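Local coordinates for UPF0130 protein PH1069 (Pyrococcus horikoshii, PDB 2IT2) that probably methylates N-4 of a wyosine precursor at position 37 of tRNA(Phe), using S-adenosyl-L-methionine as the methyl donor, at residues F49-C54 with K142-I147; G56-M61 with E175-Q180; K113-A118 with S133-I138; V122-S127 with S193-L198; E151-L156 with N171-I176. All coordinates share one frame; numbering follows the deposited sequence.

Contact 1. Residues F49-C54 with K142-I147; sequences FTTSSC and KLIVEI
Lys142 crosses the edge of the Phe49 ring at about a right angle, and its methylenes meet Phe49 while Ile144 meets Thr51. At the root of the lysine, CB lies 4.2 Å from Phe49 CZ. With chi1 at 54°, CG stands between the backbone N and the carbonyl carbon, and beyond it the chain runs extended. CD is the next atom to approach the phenyl group: it sits 4.2 Å from Phe49 CZ, near the ring plane and at the edge. CE carries the chain on past the ring, and NZ ends 4.4 Å from Thr51 CG2, a van der Waals neighbour and not a polar partner. A long lysine suits this place, since its methylenes can lie against apolar groups while the ammonium travels on to the partly exposed border.

Thr51 brings the same methyl group to a second neighbour. Its CG2 meets Ile144 CD1 at 4.3 Å and also lies in the plane of the Phe49 ring, at its edge. The hydroxyl OG1 is turned to other work, a weak hydrogen bond with His109 O. Two residues on, Ser53 OG donates to Thr51 O (2.9 Å), which braces the corner at Ser52.

No hydrogen bond joins the two segments, because strand 98-112 runs between them and pairs antiparallel with both; His109 bonds to Thr51 and packs on Ile144. Phe49 is backed by Phe11 and helix 11-27, whereas Leu143 and Val145 pack against helix 115-127.

Contact 2. Residues G56-M61 with E175-Q180; sequences GRISVM and EIANDQ
Ala177 is the first residue of 175-180 to meet strand 57-61, and it offers the strand little more than a methyl group. Its CB points at the sheet and lies 4.3 Å from Ile58 CD1. So small a side chain lets the helix come close, with the CA atoms of Ala177 and Ile58 only 7.3 Å apart. The carbonyl oxygen of Ala177 is near the same methyl, 4.1 Å from Ile58 CD1, so the isoleucine tip rests on backbone as well as side chain. Ile58 reaches this spot because CG1 is anti to its carbonyl carbon (chi1 -65°) and the chain then extends through chi2.

The arrangement is a helix laid over one face of an antiparallel sheet: helix 167-194 packs against strands 48-63, 98-112 and 153-159, and Phe101 of the middle strand touches both Ile58 and Ala177.

Asn178 follows, its CB directed off the strand but its amide brought back toward it. OD1 stands 3.9 Å from Ile58 CD1, an apolar neighbour, with the two side chains crossing at about a right angle. That oxygen has its polar partner in Val82 N, from which it accepts a hydrogen bond, so an amide is suited to a place where chain and hydrocarbon meet. Two residues later Gln180, its backbone N bonded to Ile176 O, sends NE2 to Arg152 O and packs on Trp100 of the second subunit.

Contact 3. Residues K113-A118 with S133-I138; sequences KTLEDA and SNIKSI
Thr114 OG1 accepts a hydrogen bond from Asp117 N at 3.1 Å, with an N-H...O angle of 157°, and so caps the helix whose first turn brings Leu115 and Ala118 against Ile135. Threonine suits the N-cap because its short hydroxyl reaches a backbone N-H that has no carbonyl of an earlier turn to bond. The first regular turn is then closed by Ala118 N and Thr114 O, at 3.1 Å.

Ile135 is the residue that fills the space facing this turn. Its CD1 meets Leu115 CD1 at 3.6 Å and Ala118 CB at 4.0 Å, and CG1 lies 4.2 Å from Ala118 CB as well; isoleucine suits the place because its longer branch reaches both helix residues at once. Leu115 comes in with CG anti to its backbone N (chi1 180°), which swings one branch across the isoleucine, the two side chains crossing at about a right angle. Ala118 points its CB toward the strand, and its small size allows the CA atoms of Ala118 and Ile135 to approach to 7.1 Å.

Helix 115-127 and strand 134-138 are consecutive elements, and the helix covers a face of the sheet to which the strand belongs. Just past Ile135 the strand is interrupted by a classic beta bulge, in which Lys136 and Ser137 both face Ile144 on strand 143-148.

Ala118 also packs on Leu143 and Val145 of that neighbouring strand. Ile135 also makes backbone hydrogen bonds to the second subunit and packs on Ile135 of that subunit, while Leu115 touches Leu2 of the second subunit.

Contact 4. Residues V122-S127 with S193-L198; sequences VNLAVS and SKINAL
Leu124 pushes its two methyl groups into the turn where helix 167-194 gives out, and nearly everything in this contact touches one of them. CD2 makes the more numerous contacts. It lies 3.7 Å from Ile195 CA and 4.1 Å from Ile195 CG2, so it rests on the backbone of that residue as well as on its shorter branch. Leu198 comes from another direction, its CD2 3.8 Å from Leu124 CD2. The other branch, CD1, meets Lys194 CB at 4.0 Å, the two side chains crossing at about a right angle. Leucine is well suited here, for its fork lets one residue touch three others; CG lies opposite the backbone N (chi1 173°), which extends the fork off the helix surface.

Behind this shell, hydrogen bonds set the shape of the turn. Ala197 N bonds to Lys194 O and Leu198 N to Ile195 O, the three-residue spacing of a 3-10 segment, which brings Leu198 round to share Leu124 with Ile195. Lys194 bends at chi2, and its exposed amine leads away from the contact. On the other helix Ser127 OG donates to Leu124 O at 2.6 Å. Helix 115-127 is itself held against the sheet by Val122 on Val145 and Ala125 on Ile147, and Asn123 ND2 bonds to Ser137 OG of the second subunit.

No hydrogen bond crosses between 122-127 and 193-198. Cohesion between them probably comes mainly from dispersion and from burying apolar surface, the Lys194 CB included, an interaction that depends on fit more than on exact direction.

Contact 5. Residues E151-L156 with N171-I176; sequences ERMDVL and NKIVEI
Met153, a selenomethionine, projects from the strand like a finger toward the surface of helix 171-176. Its terminal CE settles against the helix between Ile173 and Ile176: it lies 3.7 Å from Ile173 O and 3.8 Å from Ile176 CG2, with SE 4.3 Å from Ile173 CG2. CG runs anti to the backbone N, and a bend at chi3 (33°) turns the methyl into this hollow, crossing Ile176 at about a right angle. A long, flexible, unbranched side chain suits reaching across to the helix surface.

Strand 153-156 and helix 171-176 run nearly antiparallel, at 166°, with axes 10.7 Å apart. This is the layer separation of a helix packed on a sheet, and Met153 and Val155, two residues apart, face the helix together. Val155 supplies a stubbier bump, its CG1 meeting Ile173 CD1 tip to tip at 3.5 Å. Ile173 thus fills the space between the two strand residues, and it also touches Phe101 of strand 98-112.

Between them Asp154 turns to the opposite face, where it forms a salt bridge with Arg104 and another with Arg152, whose hydrogen bonds are weak, and accepts from Asp154 N of the second subunit through OD2.

The five contacts fall into two groups on one branched antiparallel sheet. Contacts 1, 3 and 4 gather at one end: contacts 1 and 3 have centres 10 Å apart and are joined by backbone bonds between strands 134-138 and 143-148, while contacts 3 and 4 share helix 115-127. Contacts 2 and 5, centres 6 Å apart, share Glu175 and Ile176 at the other end. Strand 48-63 links contacts 1 and 2, and helix 167-194 joins contacts 2 and 5 to contact 4. Contact 3 is nested inside contact 1, which crosses contacts 2 and 4; contact 5 opens after contacts 1 and 3 close, nested inside contact 4. Both ends are thus interlocked, and each reaches the second subunit.

Contact 1. Residues F49-C54 with K142-I147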
# COMPACT_ATOMS: atom_id res chain seq x y z
N PHE B 49 -12.12 -8.22 16.58
CA PHE B 49 -11.04 -8.99 17.20
C PHE B 49 -9.79 -8.72 16.37
O PHE B 49 -9.89 -8.31 15.22
CB PHE B 49 -11.33 -10.51 17.29
CG PHE B 49 -11.54 -11.19 15.96
CD1 PHE B 49 -10.45 -11.60 15.19
CD2 PHE B 49 -12.83 -11.47 15.49
CE1 PHE B 49 -10.64 -12.28 13.98
CE2 PHE B 49 -13.03 -12.14 14.27
CZ PHE B 49 -11.93 -12.55 13.52
N THR B 50 -8.61 -8.92 16.95
CA THR B 50 -7.38 -8.67 16.20
C THR B 50 -6.64 -9.94 15.83
O THR B 50 -6.73 -10.96 16.53
CB THR B 50 -6.41 -7.76 16.98
OG1 THR B 50 -5.97 -8.42 18.17
CG2 THR B 50 -7.07 -6.44 17.35
N THR B 51 -5.94 -9.89 14.71
CA THR B 51 -5.14 -11.01 14.25
C THR B 51 -3.74 -10.42 14.07
O THR B 51 -3.54 -9.26 14.41
CB THR B 51 -5.70 -11.61 12.91
OG1 THR B 51 -5.65 -10.62 11.89
CG2 THR B 51 -7.15 -12.08 13.09
N SER B 52 -2.78 -11.18 13.58
CA SER B 52 -1.41 -10.67 13.42
C SER B 52 -1.28 -9.19 13.02
O SER B 52 -1.82 -8.78 12.00
CB SER B 52 -0.66 -11.54 12.41
OG SER B 52 -1.36 -11.62 11.18
N SER B 53 -0.54 -8.40 13.82
CA SER B 53 -0.33 -6.97 13.56
C SER B 53 1.09 -6.49 13.93
O SER B 53 1.86 -7.25 14.53
CB SER B 53 -1.36 -6.14 14.34
OG SER B 53 -2.69 -6.56 14.03
N CYS B 54 1.44 -5.25 13.58
CA CYS B 54 2.76 -4.67 13.88
C CYS B 54 2.70 -3.14 14.00
O CYS B 54 1.82 -2.51 13.42
CB CYS B 54 3.76 -5.09 12.80
SG CYS B 54 3.27 -4.70 11.10
N LYS B 142 -14.15 -15.36 8.11
CA LYS B 142 -14.09 -14.03 8.68
C LYS B 142 -13.96 -12.93 7.63
O LYS B 142 -13.73 -13.19 6.45
CB LYS B 142 -12.90 -13.95 9.66
CG LYS B 142 -11.55 -14.37 9.09
CD LYS B 142 -10.51 -14.59 10.19
CE LYS B 142 -9.21 -15.15 9.61
NZ LYS B 142 -8.25 -15.55 10.68
N LEU B 143 -14.15 -11.69 8.08
CA LEU B 143 -14.00 -10.51 7.25
C LEU B 143 -12.87 -9.73 7.91
O LEU B 143 -12.99 -9.33 9.07
CB LEU B 143 -15.27 -9.66 7.26
CG LEU B 143 -15.27 -8.39 6.38
CD1 LEU B 143 -16.70 -7.93 6.24
CD2 LEU B 143 -14.43 -7.28 6.97
N ILE B 144 -11.78 -9.50 7.18
CA ILE B 144 -10.64 -8.77 7.75
C ILE B 144 -10.53 -7.37 7.19
O ILE B 144 -10.62 -7.14 5.98
CB ILE B 144 -9.28 -9.51 7.46
CG1 ILE B 144 -9.28 -10.91 8.11
CG2 ILE B 144 -8.09 -8.68 7.96
CD1 ILE B 144 -9.43 -10.90 9.60
N VAL B 145 -10.37 -6.43 8.12
CA VAL B 145 -10.16 -5.03 7.83
C VAL B 145 -8.65 -4.82 8.04
O VAL B 145 -8.08 -5.33 9.02
CB VAL B 145 -10.91 -4.13 8.82
CG1 VAL B 145 -10.36 -2.71 8.75
CG2 VAL B 145 -12.40 -4.13 8.49
N GLU B 146 -8.00 -4.13 7.12
CA GLU B 146 -6.56 -3.83 7.25
C GLU B 146 -6.44 -2.33 7.47
O GLU B 146 -7.07 -1.55 6.76
CB GLU B 146 -5.80 -4.21 5.98
CG GLU B 146 -4.30 -3.95 6.03
CD GLU B 146 -3.59 -4.54 4.83
OE1 GLU B 146 -3.79 -4.02 3.71
OE2 GLU B 146 -2.86 -5.54 5.00
N ILE B 147 -5.65 -1.95 8.47
CA ILE B 147 -5.41 -0.54 8.81
C ILE B 147 -3.93 -0.27 8.51
O ILE B 147 -3.05 -0.98 9.01
CB ILE B 147 -5.71 -0.30 10.31
CG1 ILE B 147 -7.19 -0.58 10.58
CG2 ILE B 147 -5.32 1.12 10.72
CD1 ILE B 147 -7.58 -0.48 12.03

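Contact 2. Residues G56-M61 with E175-Q180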
# COMPACT_ATOMS: atom_id res chain seq x y z
N GLY B 56 5.03 -0.66 13.04
CA GLY B 56 5.89 0.15 12.20
C GLY B 56 7.33 -0.32 12.27
O GLY B 56 7.76 -0.82 13.30
N ARG B 57 8.09 -0.16 11.20
CA ARG B 57 9.47 -0.62 11.26
C ARG B 57 10.46 0.11 10.38
O ARG B 57 10.13 0.58 9.29
CB ARG B 57 9.53 -2.11 10.92
CG ARG B 57 9.27 -2.42 9.46
CD ARG B 57 9.64 -3.87 9.15
NE ARG B 57 9.60 -4.18 7.72
CZ ARG B 57 8.50 -4.16 6.97
NH1 ARG B 57 7.33 -3.84 7.51
NH2 ARG B 57 8.58 -4.46 5.68
N ILE B 58 11.69 0.21 10.88
CA ILE B 58 12.80 0.80 10.13
C ILE B 58 13.71 -0.40 9.95
O ILE B 58 13.92 -1.18 10.88
CB ILE B 58 13.53 1.91 10.93
CG1 ILE B 58 12.57 3.09 11.15
CG2 ILE B 58 14.78 2.37 10.16
CD1 ILE B 58 13.08 4.13 12.12
N SER B 59 14.25 -0.56 8.76
CA SER B 59 15.09 -1.70 8.52
C SER B 59 16.25 -1.41 7.59
O SER B 59 16.19 -0.52 6.76
CB SER B 59 14.26 -2.83 7.90
OG SER B 59 13.02 -3.02 8.57
N VAL B 60 17.32 -2.17 7.77
CA VAL B 60 18.46 -2.10 6.88
C VAL B 60 18.52 -3.55 6.45
O VAL B 60 18.79 -4.44 7.27
CB VAL B 60 19.76 -1.72 7.59
CG1 VAL B 60 20.93 -1.98 6.64
CG2 VAL B 60 19.74 -0.25 7.98
N MSE B 61 18.23 -3.80 5.19
CA MSE B 61 18.22 -5.17 4.70
C MSE B 61 18.76 -5.32 3.29
O MSE B 61 18.77 -4.37 2.51
CB MSE B 61 16.79 -5.72 4.79
CG MSE B 61 15.73 -4.90 4.08
SE MSE B 61 15.61 -5.28 2.20
CE MSE B 61 14.16 -6.54 2.18
N GLU B 175 17.02 11.05 9.96
CA GLU B 175 16.17 12.12 10.48
C GLU B 175 14.74 11.96 9.96
O GLU B 175 13.79 11.98 10.74
CB GLU B 175 16.72 13.47 10.02
CG GLU B 175 16.04 14.70 10.58
CD GLU B 175 16.54 15.95 9.89
OE1 GLU B 175 17.75 16.02 9.58
OE2 GLU B 175 15.73 16.88 9.67
N ILE B 176 14.59 11.81 8.65
CA ILE B 176 13.27 11.64 8.06
C ILE B 176 12.64 10.35 8.55
O ILE B 176 11.46 10.31 8.88
CB ILE B 176 13.37 11.63 6.51
CG1 ILE B 176 13.88 12.99 6.03
CG2 ILE B 176 12.00 11.32 5.89
CD1 ILE B 176 12.92 14.15 6.27
N ALA B 177 13.43 9.28 8.61
CA ALA B 177 12.92 8.00 9.06
C ALA B 177 12.35 8.11 10.45
O ALA B 177 11.27 7.57 10.73
CB ALA B 177 14.02 6.95 9.05
N ASN B 178 13.06 8.80 11.34
CA ASN B 178 12.60 8.97 12.71
C ASN B 178 11.35 9.86 12.76
O ASN B 178 10.52 9.68 13.64
CB ASN B 178 13.71 9.55 13.60
CG ASN B 178 14.78 8.52 13.95
OD1 ASN B 178 14.52 7.31 13.93
ND2 ASN B 178 15.98 8.99 14.27
N ASP B 179 11.23 10.80 11.83
CA ASP B 179 10.05 11.66 11.78
C ASP B 179 8.85 10.82 11.39
O ASP B 179 7.77 10.97 11.95
CB ASP B 179 10.21 12.77 10.74
CG ASP B 179 11.22 13.80 11.16
OD1 ASP B 179 11.45 13.94 12.38
OD2 ASP B 179 11.78 14.47 10.27
N GLN B 180 9.04 9.92 10.43
CA GLN B 180 7.95 9.06 9.99
C GLN B 180 7.54 8.12 11.12
O GLN B 180 6.36 7.93 11.39
CB GLN B 180 8.37 8.28 8.73
CG GLN B 180 8.59 9.16 7.51
CD GLN B 180 9.07 8.38 6.29
OE1 GLN B 180 9.95 7.52 6.41
NE2 GLN B 180 8.51 8.67 5.13

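Contact 3. Residues K113-A118 with S133-I138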
# COMPACT_ATOMS: atom_id res chain seq x y z
N LYS B 113 -17.62 -8.39 12.80
CA LYS B 113 -18.80 -9.24 12.79
C LYS B 113 -19.74 -9.07 11.59
O LYS B 113 -20.36 -10.04 11.14
CB LYS B 113 -19.57 -9.04 14.09
CG LYS B 113 -20.77 -9.96 14.23
CD LYS B 113 -21.41 -9.80 15.59
CE LYS B 113 -22.57 -10.76 15.75
NZ LYS B 113 -23.18 -10.67 17.11
N THR B 114 -19.86 -7.84 11.08
CA THR B 114 -20.73 -7.57 9.93
C THR B 114 -20.05 -6.61 8.96
O THR B 114 -19.05 -5.98 9.30
CB THR B 114 -22.06 -6.93 10.37
OG1 THR B 114 -21.82 -5.60 10.83
CG2 THR B 114 -22.68 -7.73 11.48
N LEU B 115 -20.60 -6.51 7.76
CA LEU B 115 -20.03 -5.61 6.77
C LEU B 115 -20.15 -4.18 7.27
O LEU B 115 -19.26 -3.36 7.05
CB LEU B 115 -20.74 -5.77 5.43
CG LEU B 115 -20.22 -4.87 4.31
CD1 LEU B 115 -18.73 -5.13 4.05
CD2 LEU B 115 -21.06 -5.13 3.06
N GLU B 116 -21.25 -3.87 7.94
CA GLU B 116 -21.42 -2.53 8.47
C GLU B 116 -20.37 -2.20 9.53
O GLU B 116 -19.87 -1.07 9.57
CB GLU B 116 -22.81 -2.38 9.08
CG GLU B 116 -23.11 -0.96 9.53
CD GLU B 116 -24.49 -0.85 10.11
OE1 GLU B 116 -25.45 -1.23 9.41
OE2 GLU B 116 -24.63 -0.39 11.27
N ASP B 117 -20.04 -3.16 10.39
CA ASP B 117 -19.04 -2.93 11.43
C ASP B 117 -17.69 -2.67 10.77
O ASP B 117 -16.96 -1.80 11.20
CB ASP B 117 -18.92 -4.14 12.38
CG ASP B 117 -20.16 -4.35 13.21
OD1 ASP B 117 -20.73 -3.34 13.70
OD2 ASP B 117 -20.58 -5.52 13.38
N ALA B 118 -17.39 -3.43 9.73
CA ALA B 118 -16.13 -3.25 9.03
C ALA B 118 -16.01 -1.86 8.42
O ALA B 118 -14.99 -1.19 8.57
CB ALA B 118 -15.98 -4.30 7.95
N SER B 133 -6.56 2.23 4.76
CA SER B 133 -7.36 1.24 5.46
C SER B 133 -8.50 0.78 4.55
O SER B 133 -9.07 1.58 3.79
CB SER B 133 -7.90 1.84 6.76
OG SER B 133 -6.83 2.21 7.62
N ASN B 134 -8.85 -0.50 4.64
CA ASN B 134 -9.90 -1.03 3.77
C ASN B 134 -10.32 -2.44 4.18
O ASN B 134 -9.90 -2.93 5.22
CB ASN B 134 -9.38 -1.05 2.33
CG ASN B 134 -7.99 -1.65 2.22
OD1 ASN B 134 -7.74 -2.78 2.66
ND2 ASN B 134 -7.06 -0.89 1.64
N ILE B 135 -11.17 -3.08 3.39
CA ILE B 135 -11.57 -4.44 3.69
C ILE B 135 -10.68 -5.31 2.82
O ILE B 135 -10.82 -5.32 1.60
CB ILE B 135 -13.04 -4.69 3.37
CG1 ILE B 135 -13.90 -3.89 4.34
CG2 ILE B 135 -13.33 -6.19 3.41
CD1 ILE B 135 -15.38 -3.86 4.01
N LYS B 136 -9.74 -6.00 3.45
CA LYS B 136 -8.75 -6.84 2.78
C LYS B 136 -9.32 -8.14 2.25
O LYS B 136 -9.02 -8.56 1.13
CB LYS B 136 -7.60 -7.16 3.77
CG LYS B 136 -6.49 -8.08 3.24
CD LYS B 136 -5.56 -8.53 4.37
CE LYS B 136 -4.45 -9.44 3.86
NZ LYS B 136 -3.60 -8.77 2.83
N SER B 137 -10.18 -8.77 3.04
CA SER B 137 -10.72 -10.04 2.62
C SER B 137 -12.06 -10.40 3.25
O SER B 137 -12.38 -9.98 4.35
CB SER B 137 -9.69 -11.14 2.92
OG SER B 137 -9.30 -11.13 4.29
N ILE B 138 -12.84 -11.18 2.51
CA ILE B 138 -14.11 -11.64 3.02
C ILE B 138 -14.22 -13.10 2.64
O ILE B 138 -14.26 -13.43 1.46
CB ILE B 138 -15.29 -10.90 2.39
CG1 ILE B 138 -15.12 -9.39 2.58
CG2 ILE B 138 -16.57 -11.37 3.04
CD1 ILE B 138 -16.28 -8.59 2.02

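Contact 4. Residues V122-S127 with S193-L198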
# COMPACT_ATOMS: atom_id res chain seq x y z
N VAL B 122 -13.22 1.10 9.14
CA VAL B 122 -12.37 1.63 8.09
C VAL B 122 -12.45 3.15 8.09
O VAL B 122 -11.44 3.85 8.03
CB VAL B 122 -12.78 1.10 6.71
CG1 VAL B 122 -12.12 1.92 5.61
CG2 VAL B 122 -12.38 -0.36 6.60
N ASN B 123 -13.67 3.66 8.16
CA ASN B 123 -13.85 5.10 8.16
C ASN B 123 -13.19 5.78 9.35
O ASN B 123 -12.64 6.88 9.21
CB ASN B 123 -15.34 5.43 8.13
CG ASN B 123 -15.99 5.06 6.81
OD1 ASN B 123 -17.22 4.97 6.73
ND2 ASN B 123 -15.19 4.85 5.77
N LEU B 124 -13.25 5.15 10.52
CA LEU B 124 -12.64 5.69 11.74
C LEU B 124 -11.12 5.68 11.60
O LEU B 124 -10.46 6.65 11.95
CB LEU B 124 -13.04 4.86 12.98
CG LEU B 124 -12.32 5.23 14.28
CD1 LEU B 124 -12.69 6.65 14.68
CD2 LEU B 124 -12.68 4.26 15.39
N ALA B 125 -10.57 4.59 11.08
CA ALA B 125 -9.13 4.49 10.91
C ALA B 125 -8.63 5.57 9.96
O ALA B 125 -7.65 6.25 10.26
CB ALA B 125 -8.76 3.10 10.40
N VAL B 126 -9.31 5.74 8.84
CA VAL B 126 -8.91 6.76 7.88
C VAL B 126 -8.89 8.14 8.53
O VAL B 126 -8.00 8.96 8.27
CB VAL B 126 -9.86 6.80 6.67
CG1 VAL B 126 -9.56 8.01 5.80
CG2 VAL B 126 -9.71 5.52 5.85
N SER B 127 -9.87 8.40 9.39
CA SER B 127 -9.96 9.68 10.09
C SER B 127 -8.81 9.89 11.07
O SER B 127 -8.50 11.02 11.43
CB SER B 127 -11.29 9.78 10.85
OG SER B 127 -11.23 9.08 12.08
N SER B 193 -7.35 6.06 21.26
CA SER B 193 -8.23 6.96 21.98
C SER B 193 -9.63 7.11 21.35
O SER B 193 -10.59 7.42 22.05
CB SER B 193 -7.59 8.35 22.09
OG SER B 193 -7.64 9.04 20.85
N LYS B 194 -9.74 6.88 20.04
CA LYS B 194 -11.02 7.04 19.35
C LYS B 194 -11.86 5.79 19.11
O LYS B 194 -13.05 5.90 18.83
CB LYS B 194 -10.80 7.75 18.01
CG LYS B 194 -10.19 9.15 18.14
CD LYS B 194 -11.05 10.03 19.04
CE LYS B 194 -10.48 11.43 19.17
NZ LYS B 194 -11.24 12.25 20.15
N ILE B 195 -11.26 4.61 19.20
CA ILE B 195 -12.01 3.39 18.95
C ILE B 195 -13.22 3.22 19.87
O ILE B 195 -14.14 2.47 19.56
CB ILE B 195 -11.11 2.12 19.05
CG1 ILE B 195 -10.27 2.15 20.33
CG2 ILE B 195 -10.22 2.03 17.83
CD1 ILE B 195 -11.09 2.10 21.60
N ASN B 196 -13.21 3.94 20.99
CA ASN B 196 -14.30 3.87 21.96
C ASN B 196 -15.62 4.25 21.29
O ASN B 196 -16.69 3.83 21.73
CB ASN B 196 -14.04 4.82 23.14
CG ASN B 196 -12.75 4.50 23.87
OD1 ASN B 196 -12.76 4.11 25.04
ND2 ASN B 196 -11.62 4.67 23.19
N ALA B 197 -15.52 5.04 20.23
CA ALA B 197 -16.70 5.50 19.50
C ALA B 197 -17.44 4.36 18.80
O ALA B 197 -18.63 4.47 18.51
CB ALA B 197 -16.31 6.56 18.49
N LEU B 198 -16.72 3.27 18.52
CA LEU B 198 -17.31 2.12 17.83
C LEU B 198 -18.49 1.54 18.61
O LEU B 198 -19.25 0.73 18.08
CB LEU B 198 -16.25 1.04 17.62
CG LEU B 198 -15.04 1.43 16.76
CD1 LEU B 198 -14.04 0.28 16.74
CD2 LEU B 198 -15.50 1.76 15.35

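Contact 5. Residues E151-L156 with N171-I176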
# COMPACT_ATOMS: atom_id res chain seq x y z
N GLU B 151 2.78 6.71 4.74
CA GLU B 151 4.21 7.03 4.89
C GLU B 151 5.13 5.84 4.71
O GLU B 151 4.86 4.74 5.19
CB GLU B 151 4.47 7.65 6.26
CG GLU B 151 3.94 9.08 6.41
CD GLU B 151 2.51 9.23 5.92
OE1 GLU B 151 1.62 8.53 6.45
OE2 GLU B 151 2.28 10.04 5.00
N ARG B 152 6.23 6.07 4.00
CA ARG B 152 7.22 5.02 3.77
C ARG B 152 8.45 5.61 3.10
O ARG B 152 8.42 6.74 2.61
CB ARG B 152 6.65 3.91 2.89
CG ARG B 152 6.34 4.35 1.48
CD ARG B 152 5.79 3.20 0.64
NE ARG B 152 6.80 2.18 0.36
CZ ARG B 152 6.54 0.98 -0.15
NH1 ARG B 152 5.29 0.64 -0.44
NH2 ARG B 152 7.52 0.13 -0.39
N MSE B 153 9.53 4.84 3.09
CA MSE B 153 10.77 5.26 2.46
C MSE B 153 11.51 4.02 1.99
O MSE B 153 11.44 2.94 2.61
CB MSE B 153 11.65 6.06 3.44
CG MSE B 153 12.95 6.58 2.80
SE MSE B 153 13.70 8.15 3.69
CE MSE B 153 13.15 7.70 5.46
N ASP B 154 12.22 4.19 0.88
CA ASP B 154 12.99 3.14 0.24
C ASP B 154 14.23 3.83 -0.32
O ASP B 154 14.15 4.48 -1.36
CB ASP B 154 12.22 2.54 -0.94
CG ASP B 154 10.82 2.10 -0.56
OD1 ASP B 154 10.68 1.06 0.10
OD2 ASP B 154 9.85 2.81 -0.93
N VAL B 155 15.35 3.72 0.39
CA VAL B 155 16.60 4.32 -0.06
C VAL B 155 17.68 3.26 -0.26
O VAL B 155 17.97 2.45 0.62
CB VAL B 155 17.11 5.36 0.96
CG1 VAL B 155 18.47 5.87 0.52
CG2 VAL B 155 16.12 6.51 1.07
N LEU B 156 18.28 3.28 -1.44
CA LEU B 156 19.35 2.35 -1.79
C LEU B 156 20.63 2.81 -1.10
O LEU B 156 21.05 3.95 -1.28
CB LEU B 156 19.54 2.34 -3.30
CG LEU B 156 20.61 1.41 -3.87
CD1 LEU B 156 20.26 -0.06 -3.65
CD2 LEU B 156 20.73 1.71 -5.35
N ASN B 171 22.68 10.73 7.67
CA ASN B 171 22.09 11.51 8.76
C ASN B 171 20.72 12.08 8.37
O ASN B 171 19.79 12.09 9.18
CB ASN B 171 23.00 12.65 9.18
CG ASN B 171 22.40 13.49 10.27
OD1 ASN B 171 22.23 14.70 10.11
ND2 ASN B 171 22.09 12.86 11.40
N LYS B 172 20.60 12.57 7.13
CA LYS B 172 19.33 13.11 6.65
C LYS B 172 18.29 11.99 6.52
O LYS B 172 17.13 12.19 6.87
CB LYS B 172 19.52 13.80 5.29
CG LYS B 172 20.46 14.99 5.30
CD LYS B 172 19.95 16.10 6.20
CE LYS B 172 20.88 17.30 6.17
NZ LYS B 172 20.41 18.35 7.11
N ILE B 173 18.69 10.81 6.05
CA ILE B 173 17.77 9.69 5.90
C ILE B 173 17.25 9.25 7.27
O ILE B 173 16.05 8.97 7.43
CB ILE B 173 18.47 8.49 5.21
CG1 ILE B 173 18.81 8.87 3.77
CG2 ILE B 173 17.61 7.24 5.29
CD1 ILE B 173 19.76 7.89 3.09
N VAL B 174 18.14 9.16 8.25
CA VAL B 174 17.73 8.75 9.60
C VAL B 174 16.78 9.77 10.22
O VAL B 174 15.84 9.39 10.92
CB VAL B 174 18.96 8.56 10.51
CG1 VAL B 174 18.55 8.49 11.98
CG2 VAL B 174 19.67 7.28 10.14
N GLU B 175 17.02 11.05 9.96
CA GLU B 175 16.17 12.12 10.48
C GLU B 175 14.74 11.96 9.96
O GLU B 175 13.79 11.98 10.74
CB GLU B 175 16.72 13.47 10.02
CG GLU B 175 16.04 14.70 10.58
CD GLU B 175 16.54 15.95 9.89
OE1 GLU B 175 17.75 16.02 9.58
OE2 GLU B 175 15.73 16.88 9.67
N ILE B 176 14.59 11.81 8.65
CA ILE B 176 13.27 11.64 8.06
C ILE B 176 12.64 10.35 8.55
O ILE B 176 11.46 10.31 8.88
CB ILE B 176 13.37 11.63 6.51
CG1 ILE B 176 13.88 12.99 6.03
CG2 ILE B 176 12.00 11.32 5.89
CD1 ILE B 176 12.92 14.15 6.27